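Side-chain contacts in invasion-associated protein (Mycobacterium tuberculosis, PDB 4LJ1), which probably binds peptidoglycan through an NlpC/p60 domain that has lost its catalytic function, consistent with a part in stabilising the cell wall: residues Gln69-Gly74 and Gly91-Gln96; Val98-Tyr101 and Met107-Val110. All coordinates share one frame; numbering follows the deposited sequence.

Contact 1 (Gln69-Gly74 and Gly91-Gln96); sequences QMYKVG and GPEGTQ
Y71 reaches from the helix 67-73 to the turn at E93 and G94, and it supplies nearly all of the helix's share of the contact. The CD2 side of the ring does the touching: CD2 of Y71 lies 3.3 Å from the carbonyl O of E93, which approaches the ring obliquely. Farther along the same side, CE2 of Y71 meets OE1 of E93 at 3.5 Å, the carboxylate plane turned 63° from that of the ring. The E93 chain bends at chi2 (-69°), which turns OE1 back toward the CE2 side of the ring. Over one face of the ring sits N of G94, offset toward the rim and 4.1 Å from CD2 of Y71. No hydrogen bond joins the two segments directly, so van der Waals packing dominates here.

With CG of Y71 swung anti to the backbone N (chi1 -174°), the ring leaves the helix toward the turn. F89 meets this ring edge-to-face, and K76 makes a cation-pi contact with it while its NZ also bonds to O of Y71. CA of G94, with no side chain, comes within 4.2 Å of CB of Y71.

The turn has its own bracing. O of P92 accepts from both N and OG1 of T95, the hydroxyl bond being 2.8 Å long and in the carbonyl plane, while N of G94 bonds to O of G91. Outside the turn, S67 OG is hydrogen-bonded to O of G94. Together these contacts pack a helix against the turn linking two antiparallel strands, 87-90 and 97-103, of the NlpC/p60 domain's sheet.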
ATOM      1  N   GLN A  69       8.130  -1.200   8.738  1.00 11.32           N
ATOM      2  CA  GLN A  69       7.769  -2.400   9.493  1.00 12.32           C
ATOM      3  C   GLN A  69       7.015  -3.397   8.592  1.00 11.88           C
ATOM      4  O   GLN A  69       7.250  -4.607   8.660  1.00 13.27           O
ATOM      5  CB  GLN A  69       6.961  -2.058  10.733  1.00 13.07           C
ATOM      6  CG  GLN A  69       6.724  -3.270  11.635  1.00 14.23           C
ATOM      7  CD  GLN A  69       7.965  -3.869  12.289  1.00 17.61           C
ATOM      8  OE1 GLN A  69       9.020  -3.232  12.389  1.00 19.64           O
ATOM      9  NE2 GLN A  69       7.832  -5.116  12.749  1.00 17.48           N
ATOM     10  N   MET A  70       6.119  -2.902   7.752  1.00 10.35           N
ATOM     11  CA  MET A  70       5.482  -3.753   6.760  1.00 10.81           C
ATOM     12  C   MET A  70       6.523  -4.487   5.908  1.00 10.94           C
ATOM     13  O   MET A  70       6.415  -5.688   5.650  1.00 12.90           O
ATOM     14  CB  MET A  70       4.621  -2.929   5.803  1.00 10.70           C
ATOM     15  CG  MET A  70       3.376  -2.259   6.400  1.00 11.47           C
ATOM     16  SD  MET A  70       2.552  -1.310   5.086  1.00 12.47           S
ATOM     17  CE  MET A  70       1.282  -0.468   6.017  1.00 13.78           C
ATOM     18  N   TYR A  71       7.539  -3.766   5.478  1.00  9.79           N
ATOM     19  CA  TYR A  71       8.602  -4.360   4.660  1.00  9.50           C
ATOM     20  C   TYR A  71       9.427  -5.419   5.420  1.00 10.74           C
ATOM     21  O   TYR A  71       9.681  -6.511   4.916  1.00 11.36           O
ATOM     22  CB  TYR A  71       9.553  -3.280   4.136  1.00  9.36           C
ATOM     23  CG  TYR A  71      10.586  -3.804   3.176  1.00  8.60           C
ATOM     24  CD1 TYR A  71      10.238  -4.078   1.864  1.00  8.61           C
ATOM     25  CD2 TYR A  71      11.912  -4.042   3.577  1.00 10.01           C
ATOM     26  CE1 TYR A  71      11.169  -4.535   0.954  1.00  9.93           C
ATOM     27  CE2 TYR A  71      12.844  -4.508   2.669  1.00 11.19           C
ATOM     28  CZ  TYR A  71      12.457  -4.758   1.357  1.00 10.90           C
ATOM     29  OH  TYR A  71      13.354  -5.216   0.431  1.00 15.04           O
ATOM     30  N   LYS A  72       9.892  -5.052   6.612  1.00 11.47           N
ATOM     31  CA  LYS A  72      10.723  -5.925   7.442  1.00 12.49           C
ATOM     32  C   LYS A  72      10.112  -7.294   7.589  1.00 12.70           C
ATOM     33  O   LYS A  72      10.804  -8.320   7.451  1.00 14.85           O
ATOM     34  CB  LYS A  72      10.941  -5.299   8.822  1.00 13.34           C
ATOM     35  CG  LYS A  72      11.849  -6.107   9.739  1.00 15.17           C
ATOM     36  CD  LYS A  72      12.042  -5.377  11.064  1.00 18.40           C
ATOM     37  CE  LYS A  72      12.964  -6.115  12.020  1.00 20.46           C
ATOM     38  NZ  LYS A  72      12.983  -5.485  13.372  1.00 27.23           N
ATOM     39  N   VAL A  73       8.821  -7.329   7.899  1.00 12.47           N
ATOM     40  CA  VAL A  73       8.174  -8.605   8.256  1.00 12.40           C
ATOM     41  C   VAL A  73       7.599  -9.370   7.064  1.00 12.44           C
ATOM     42  O   VAL A  73       7.292 -10.564   7.188  1.00 14.10           O
ATOM     43  CB  VAL A  73       7.072  -8.407   9.327  1.00 13.30           C
ATOM     44  CG1 VAL A  73       7.627  -7.753  10.604  1.00 15.42           C
ATOM     45  CG2 VAL A  73       5.876  -7.654   8.764  1.00 14.91           C
ATOM     46  N   GLY A  74       7.441  -8.710   5.918  1.00 12.55           N
ATOM     47  CA  GLY A  74       6.718  -9.289   4.785  1.00 11.84           C
ATOM     48  C   GLY A  74       7.533 -10.304   3.977  1.00 11.87           C
ATOM     49  O   GLY A  74       8.768 -10.224   3.898  1.00 12.90           O
ATOM     50  N   GLY A  91      12.378   3.637  -0.660  1.00  8.56           N
ATOM     51  CA  GLY A  91      13.362   3.910   0.368  1.00 10.19           C
ATOM     52  C   GLY A  91      14.159   2.704   0.797  1.00 10.19           C
ATOM     53  O   GLY A  91      13.777   1.565   0.539  1.00 10.61           O
ATOM     54  N   PRO A  92      15.249   2.934   1.534  1.00 12.43           N
ATOM     55  CA  PRO A  92      16.029   1.821   2.056  1.00 12.84           C
ATOM     56  C   PRO A  92      15.189   1.021   3.037  1.00 12.53           C
ATOM     57  O   PRO A  92      14.577   1.586   3.945  1.00 13.50           O
ATOM     58  CB  PRO A  92      17.217   2.479   2.757  1.00 15.70           C
ATOM     59  CG  PRO A  92      17.010   3.926   2.683  1.00 18.90           C
ATOM     60  CD  PRO A  92      15.789   4.245   1.905  1.00 13.95           C
ATOM     61  N   GLU A  93      15.123  -0.281   2.817  1.00 12.91           N
ATOM     62  CA  GLU A  93      14.323  -1.184   3.636  1.00 12.69           C
ATOM     63  C   GLU A  93      12.865  -0.708   3.713  1.00 10.16           C
ATOM     64  O   GLU A  93      12.187  -0.928   4.701  1.00 10.54           O
ATOM     65  CB  GLU A  93      14.923  -1.343   5.047  1.00 14.84           C
ATOM     66  CG  GLU A  93      16.393  -1.715   5.090  1.00 18.70           C
ATOM     67  CD  GLU A  93      16.701  -3.115   4.608  0.50 21.21           C
ATOM     68  OE1 GLU A  93      15.795  -3.962   4.530  0.50 20.88           O
ATOM     69  OE2 GLU A  93      17.890  -3.382   4.335  0.50 29.21           O
ATOM     70  N   GLY A  94      12.403  -0.067   2.648  1.00 10.29           N
ATOM     71  CA  GLY A  94      11.000   0.314   2.546  1.00  9.50           C
ATOM     72  C   GLY A  94      10.552   1.418   3.467  1.00  8.92           C
ATOM     73  O   GLY A  94       9.374   1.551   3.736  1.00  9.80           O
ATOM     74  N   THR A  95      11.492   2.222   3.956  1.00 10.48           N
ATOM     75  CA  THR A  95      11.210   3.196   4.993  1.00 11.50           C
ATOM     76  C   THR A  95      10.624   4.529   4.518  1.00 10.78           C
ATOM     77  O   THR A  95      10.249   5.354   5.339  1.00 13.63           O
ATOM     78  CB  THR A  95      12.464   3.484   5.828  1.00 12.51           C
ATOM     79  OG1 THR A  95      13.540   3.920   4.981  1.00 13.55           O
ATOM     80  CG2 THR A  95      12.875   2.272   6.633  1.00 14.17           C
ATOM     81  N   GLN A  96      10.545   4.769   3.205  1.00  9.54           N
ATOM     82  CA  GLN A  96       9.964   6.036   2.683  1.00  9.44           C
ATOM     83  C   GLN A  96       8.464   5.945   2.463  1.00  9.32           C
ATOM     84  O   GLN A  96       7.726   6.793   2.939  1.00 10.97           O
ATOM     85  CB  GLN A  96      10.675   6.523   1.412  1.00  8.41           C
ATOM     86  CG  GLN A  96      10.095   7.802   0.830  1.00  8.63           C
ATOM     87  CD  GLN A  96      10.832   8.299  -0.397  1.00  7.61           C
ATOM     88  OE1 GLN A  96      11.629   7.596  -1.005  1.00  8.00           O
ATOM     89  NE2 GLN A  96      10.551   9.534  -0.768  1.00  9.85           N
TER

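Contact 2 (Val98-Tyr101 and Met107-Val110); sequences VALY and MLEV
L100 and L108 face each other as an antiparallel hydrogen-bonded pair, and the backbone bonds between them are the polar core of this contact. N of L100 donates to O of L108 at 2.9 Å, and N of L108 returns a bond to O of L100 at 2.8 Å. Both are nearly straight, with angles at hydrogen of 172° and 167°. O of L100 also receives a CA-H...O contact from CA of M107 at 3.2 Å. Beyond this pair the strands diverge enough to admit a water, which donates to O of V98 and accepts from N of V110, bridging the two backbones.

The apolar contacts fall on both faces of the sheet. On one, CB of L100 meets CB of L108 at 4.2 Å; their branches then extend over the face, where L100 packs on I52 and Y56 of the helix 48-57 and L108 touches V114 and V116. On the other, SD of M107 lies 3.9 Å from CB of A99. M107 CG stands between the backbone N and the carbonyl carbon (chi1 63°), and from there the extended chain carries sulfur past the small alanine. CB of A99 also abuts O of L108 at 3.4 Å and packs against CB of E109 at 4.2 Å.

The polar end of E109 finds its partners on the far side, in strand 114-118 and beyond. OE1 of E109 forms a salt bridge with R120, and OE2 accepts hydrogen bonds from S117 and Q115.

The chemistry therefore divides the work: reciprocal backbone hydrogen bonds and a bridging water join the strands, while on the leucine-bearing face L100 makes the link to helix 48-57 and L108 packs along the sheet against the neighbouring strand 114-118.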
ATOM      1  N   VAL A  98       4.904   3.239   0.734  1.00  7.89           N
ATOM      2  CA  VAL A  98       4.320   1.981   0.274  1.00  6.77           C
ATOM      3  C   VAL A  98       3.201   2.268  -0.701  1.00  6.44           C
ATOM      4  O   VAL A  98       2.520   3.302  -0.564  1.00  8.02           O
ATOM      5  CB  VAL A  98       3.853   1.121   1.487  1.00  7.10           C
ATOM      6  CG1 VAL A  98       2.774   1.839   2.319  1.00  7.95           C
ATOM      7  CG2 VAL A  98       3.392  -0.264   1.053  1.00  7.81           C
ATOM      8  N   ALA A  99       2.990   1.364  -1.653  1.00  6.50           N
ATOM      9  CA  ALA A  99       1.928   1.451  -2.640  1.00  6.46           C
ATOM     10  C   ALA A  99       1.412   0.048  -2.914  1.00  6.71           C
ATOM     11  O   ALA A  99       2.085  -0.924  -2.607  1.00  7.50           O
ATOM     12  CB  ALA A  99       2.429   2.111  -3.923  1.00  7.76           C
ATOM     13  N   LEU A 100       0.218  -0.046  -3.484  1.00  6.89           N
ATOM     14  CA  LEU A 100      -0.417  -1.332  -3.759  1.00  6.57           C
ATOM     15  C   LEU A 100      -0.275  -1.654  -5.253  1.00  6.56           C
ATOM     16  O   LEU A 100      -0.757  -0.907  -6.111  1.00  7.47           O
ATOM     17  CB  LEU A 100      -1.895  -1.255  -3.388  1.00  7.05           C
ATOM     18  CG  LEU A 100      -2.748  -2.522  -3.561  1.00  8.53           C
ATOM     19  CD1 LEU A 100      -2.257  -3.659  -2.665  1.00 10.68           C
ATOM     20  CD2 LEU A 100      -4.209  -2.227  -3.312  1.00 10.80           C
ATOM     21  N   TYR A 101       0.397  -2.764  -5.587  1.00  7.08           N
ATOM     22  CA  TYR A 101       0.532  -3.148  -6.985  1.00  7.42           C
ATOM     23  C   TYR A 101      -0.789  -3.672  -7.521  1.00  8.30           C
ATOM     24  O   TYR A 101      -1.421  -4.518  -6.900  1.00  9.43           O
ATOM     25  CB  TYR A 101       1.634  -4.204  -7.154  1.00  7.62           C
ATOM     26  CG  TYR A 101       1.976  -4.508  -8.610  1.00  8.21           C
ATOM     27  CD1 TYR A 101       2.144  -3.485  -9.529  1.00  8.65           C
ATOM     28  CD2 TYR A 101       2.100  -5.803  -9.070  1.00  9.18           C
ATOM     29  CE1 TYR A 101       2.426  -3.738 -10.847  1.00  9.88           C
ATOM     30  CE2 TYR A 101       2.418  -6.058 -10.400  1.00 10.45           C
ATOM     31  CZ  TYR A 101       2.565  -5.020 -11.293  1.00 10.27           C
ATOM     32  OH  TYR A 101       2.850  -5.230 -12.641  1.00 12.47           O
ATOM     33  N   MET A 107       0.124   0.983 -10.094  1.00  7.98           N
ATOM     34  CA  MET A 107       0.027   0.931  -8.653  1.00  7.51           C
ATOM     35  C   MET A 107      -0.988   1.929  -8.144  1.00  7.38           C
ATOM     36  O   MET A 107      -1.239   2.943  -8.768  1.00  8.12           O
ATOM     37  CB  MET A 107       1.384   1.195  -8.005  1.00  7.57           C
ATOM     38  CG  MET A 107       2.003   2.557  -8.239  1.00  8.42           C
ATOM     39  SD  MET A 107       3.675   2.642  -7.548  1.00  9.10           S
ATOM     40  CE  MET A 107       4.057   4.366  -7.922  1.00  9.49           C
ATOM     41  N   LEU A 108      -1.542   1.653  -6.968  1.00  7.16           N
ATOM     42  CA  LEU A 108      -2.397   2.577  -6.236  1.00  7.13           C
ATOM     43  C   LEU A 108      -1.525   3.212  -5.145  1.00  6.49           C
ATOM     44  O   LEU A 108      -0.969   2.507  -4.310  1.00  7.38           O
ATOM     45  CB  LEU A 108      -3.577   1.824  -5.611  1.00  7.39           C
ATOM     46  CG  LEU A 108      -4.603   2.703  -4.911  1.00  8.02           C
ATOM     47  CD1 LEU A 108      -5.381   3.552  -5.895  1.00  9.74           C
ATOM     48  CD2 LEU A 108      -5.541   1.856  -4.049  1.00 10.15           C
ATOM     49  N   GLU A 109      -1.416   4.535  -5.195  1.00  7.60           N
ATOM     50  CA  GLU A 109      -0.580   5.289  -4.297  1.00  8.36           C
ATOM     51  C   GLU A 109      -1.327   6.481  -3.732  1.00  7.85           C
ATOM     52  O   GLU A 109      -2.429   6.806  -4.162  1.00  8.11           O
ATOM     53  CB  GLU A 109       0.678   5.782  -5.024  1.00 10.49           C
ATOM     54  CG  GLU A 109       0.367   6.776  -6.120  1.00 11.30           C
ATOM     55  CD  GLU A 109       1.588   7.476  -6.631  1.00 14.77           C
ATOM     56  OE1 GLU A 109       2.661   7.373  -5.999  1.00 18.41           O
ATOM     57  OE2 GLU A 109       1.449   8.211  -7.604  1.00 18.47           O
ATOM     58  N   VAL A 110      -0.709   7.160  -2.780  1.00  8.59           N
ATOM     59  CA  VAL A 110      -1.202   8.455  -2.333  1.00  7.90           C
ATOM     60  C   VAL A 110      -0.217   9.508  -2.795  1.00  9.37           C
ATOM     61  O   VAL A 110       0.918   9.545  -2.339  1.00 11.14           O
ATOM     62  CB  VAL A 110      -1.420   8.530  -0.810  1.00  8.76           C
ATOM     63  CG1 VAL A 110      -2.106   9.845  -0.468  1.00 11.07           C
ATOM     64  CG2 VAL A 110      -2.248   7.357  -0.323  1.00 10.17           C
TER
HETATM   65  O   HOH W   1       1.799   5.752  -1.879  1.00 14.90           O

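Overall arrangement
Along the chain, contact 1 closes before contact 2 opens, and their centres lie about 14 Å apart. The strand 97-103 connects them: it begins just after the turn 91-96 and carries 98-101 into the hairpin with 106-110, in the interior of the four-stranded antiparallel sheet. Contact 1 lies farther out, where the helix 67-73 meets the turn entering that strand. The two also touch directly, SD of M70 resting 4.2 Å from CG1 of V98, and both residues pack on I52 of the helix 48-57. Helices, turn and sheet thus form one continuous NlpC/p60 scaffold, consistent with this domain being retained in RipD for peptidoglycan binding.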